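Local coordinates for cysteine synthase (Helicobacter pylori, PDB 6AHI), which uses pyridoxal 5'-phosphate to make L-cysteine from O-acetyl-L-serine and sulfide, and acts as an O-acetylserine-dependent cystathionine beta-synthase, at residues Ile4-Asp9 with Ala85-Leu90. Sequence-based numbering, arbitrary orientation.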
loop_
_atom_site.group_PDB
_atom_site.type_symbol
_atom_site.label_atom_id
_atom_site.label_comp_id
_atom_site.label_asym_id
_atom_site.label_seq_id
_atom_site.Cartn_x
_atom_site.Cartn_y
_atom_site.Cartn_z
ATOM N N ILE A 4 8.160 11.008 -10.661
ATOM C CA ILE A 4 8.758 9.734 -11.049
ATOM C C ILE A 4 8.212 9.256 -12.406
ATOM O O ILE A 4 7.125 9.631 -12.845
ATOM C CB ILE A 4 8.545 8.681 -9.952
ATOM C CG1 ILE A 4 7.088 8.266 -9.802
ATOM C CG2 ILE A 4 9.098 9.159 -8.627
ATOM C CD1 ILE A 4 6.862 7.364 -8.628
ATOM N N THR A 5 9.045 8.489 -13.128
ATOM C CA THR A 5 8.695 7.962 -14.444
ATOM C C THR A 5 8.738 6.431 -14.404
ATOM O O THR A 5 8.436 5.790 -15.383
ATOM C CB THR A 5 9.591 8.499 -15.575
ATOM O OG1 THR A 5 10.940 8.140 -15.283
ATOM C CG2 THR A 5 9.491 9.998 -15.780
ATOM N N THR A 6 9.075 5.879 -13.239
ATOM C CA THR A 6 9.126 4.455 -12.992
ATOM C C THR A 6 8.821 4.224 -11.507
ATOM O O THR A 6 9.278 4.993 -10.648
ATOM C CB THR A 6 10.498 3.882 -13.402
ATOM O OG1 THR A 6 10.637 2.581 -12.855
ATOM C CG2 THR A 6 11.687 4.650 -12.869
ATOM N N MET A 7 8.018 3.202 -11.202
ATOM C CA MET A 7 7.647 2.960 -9.798
ATOM C C MET A 7 8.876 2.495 -8.991
ATOM O O MET A 7 8.914 2.580 -7.774
ATOM C CB MET A 7 6.514 1.936 -9.718
ATOM C CG MET A 7 5.137 2.572 -9.896
ATOM S SD MET A 7 4.934 4.203 -9.077
ATOM C CE MET A 7 4.781 3.699 -7.369
ATOM N N GLN A 8 9.914 2.046 -9.709
ATOM C CA GLN A 8 11.203 1.718 -9.137
ATOM C C GLN A 8 11.830 2.880 -8.403
ATOM O O GLN A 8 12.504 2.637 -7.406
ATOM C CB GLN A 8 12.201 1.400 -10.235
ATOM C CG GLN A 8 12.071 -0.010 -10.726
ATOM C CD GLN A 8 13.468 -0.369 -11.134
ATOM O OE1 GLN A 8 14.393 -0.297 -10.317
ATOM N NE2 GLN A 8 13.614 -0.729 -12.402
ATOM N N ASP A 9 11.599 4.103 -8.886
ATOM C CA ASP A 9 12.129 5.298 -8.249
ATOM C C ASP A 9 11.592 5.450 -6.810
ATOM O O ASP A 9 12.103 6.246 -6.024
ATOM C CB ASP A 9 11.775 6.572 -9.035
ATOM C CG ASP A 9 12.529 6.846 -10.336
ATOM O OD1 ASP A 9 13.553 6.165 -10.593
ATOM O OD2 ASP A 9 12.073 7.763 -11.098
ATOM N N ALA A 85 11.405 -5.445 -13.216
ATOM C CA ALA A 85 11.605 -5.860 -14.615
ATOM C C ALA A 85 10.999 -4.867 -15.621
ATOM O O ALA A 85 11.474 -4.745 -16.758
ATOM C CB ALA A 85 11.017 -7.233 -14.817
ATOM N N ILE A 86 9.927 -4.184 -15.222
ATOM C CA ILE A 86 9.174 -3.293 -16.130
ATOM C C ILE A 86 10.091 -2.232 -16.755
ATOM O O ILE A 86 10.061 -2.026 -17.965
ATOM C CB ILE A 86 7.968 -2.673 -15.402
ATOM C CG1 ILE A 86 6.934 -3.759 -15.096
ATOM C CG2 ILE A 86 7.387 -1.535 -16.230
ATOM C CD1 ILE A 86 5.779 -3.319 -14.248
ATOM N N LYS A 87 10.926 -1.591 -15.934
ATOM C CA LYS A 87 11.742 -0.480 -16.396
ATOM C C LYS A 87 12.601 -0.913 -17.581
ATOM O O LYS A 87 12.724 -0.171 -18.533
ATOM C CB LYS A 87 12.626 0.070 -15.274
ATOM C CG LYS A 87 13.474 1.276 -15.658
ATOM C CD LYS A 87 14.285 1.811 -14.493
ATOM C CE LYS A 87 15.149 3.004 -14.860
ATOM N NZ LYS A 87 15.788 3.602 -13.662
ATOM N N HIS A 88 13.179 -2.127 -17.516
ATOM C CA HIS A 88 14.094 -2.615 -18.567
ATOM C C HIS A 88 13.398 -3.613 -19.498
ATOM O O HIS A 88 14.073 -4.281 -20.260
ATOM C CB HIS A 88 15.370 -3.226 -17.967
ATOM C CG HIS A 88 15.958 -2.428 -16.849
ATOM N ND1 HIS A 88 15.603 -2.645 -15.525
ATOM C CD2 HIS A 88 16.819 -1.385 -16.847
ATOM C CE1 HIS A 88 16.252 -1.793 -14.745
ATOM N NE2 HIS A 88 16.997 -0.999 -15.540
ATOM N N HIS A 89 12.064 -3.693 -19.441
ATOM C CA HIS A 89 11.248 -4.521 -20.335
ATOM C C HIS A 89 11.694 -5.997 -20.287
ATOM O O HIS A 89 11.651 -6.670 -21.294
ATOM C CB HIS A 89 11.285 -3.965 -21.778
ATOM C CG HIS A 89 10.686 -2.605 -21.950
ATOM N ND1 HIS A 89 9.406 -2.421 -22.415
ATOM C CD2 HIS A 89 11.180 -1.364 -21.729
ATOM C CE1 HIS A 89 9.119 -1.126 -22.448
ATOM N NE2 HIS A 89 10.193 -0.457 -22.028
ATOM N N LEU A 90 12.108 -6.505 -19.123
ATOM C CA LEU A 90 12.502 -7.911 -18.987
ATOM C C LEU A 90 11.257 -8.785 -18.784
ATOM O O LEU A 90 10.388 -8.470 -17.981
ATOM C CB LEU A 90 13.438 -8.075 -17.787
ATOM C CG LEU A 90 14.783 -7.361 -17.862
ATOM C CD1 LEU A 90 15.601 -7.624 -16.597
ATOM C CD2 LEU A 90 15.552 -7.785 -19.100
#
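Gln-8 reaches across to Lys-87 with its amide, and the two side chains meet at about a right angle. NE2 of Gln-8 lies 3.1 Å from CB of Lys-87, tighter than ordinary packing and against a carbon that cannot accept its N-H. Its next neighbour is CE1 of the His-88 ring, 3.7 Å from NE2 and approached obliquely. Glutamine suits the place because its other branch, OE1, can accept a weak hydrogen bond from Gln-51, which probably helps to set the amide's rotation. With CG anti to the backbone N (chi1 -178°) and every later torsion extended, Lys-87 lays its methylenes by Gln-8 and Thr-6 and carries NZ on to 4.6 Å from OD1 of Asp-9, too far for a salt bridge. The Thr-6 hydroxyl accepts from the backbone N of Gln-8 in an ST turn. His-89, with positive phi, is the C-prime residue of the Schellman motif that ends the helix. The contact thus joins the N-terminal loop to the link between helix 76-85 and strand 91-97 of the four-stranded parallel sheet, away from the cofactor site. Cohesion comes mostly from van der Waals packing on lysine methylenes, perhaps with a weak, solvent-screened attraction between the charges.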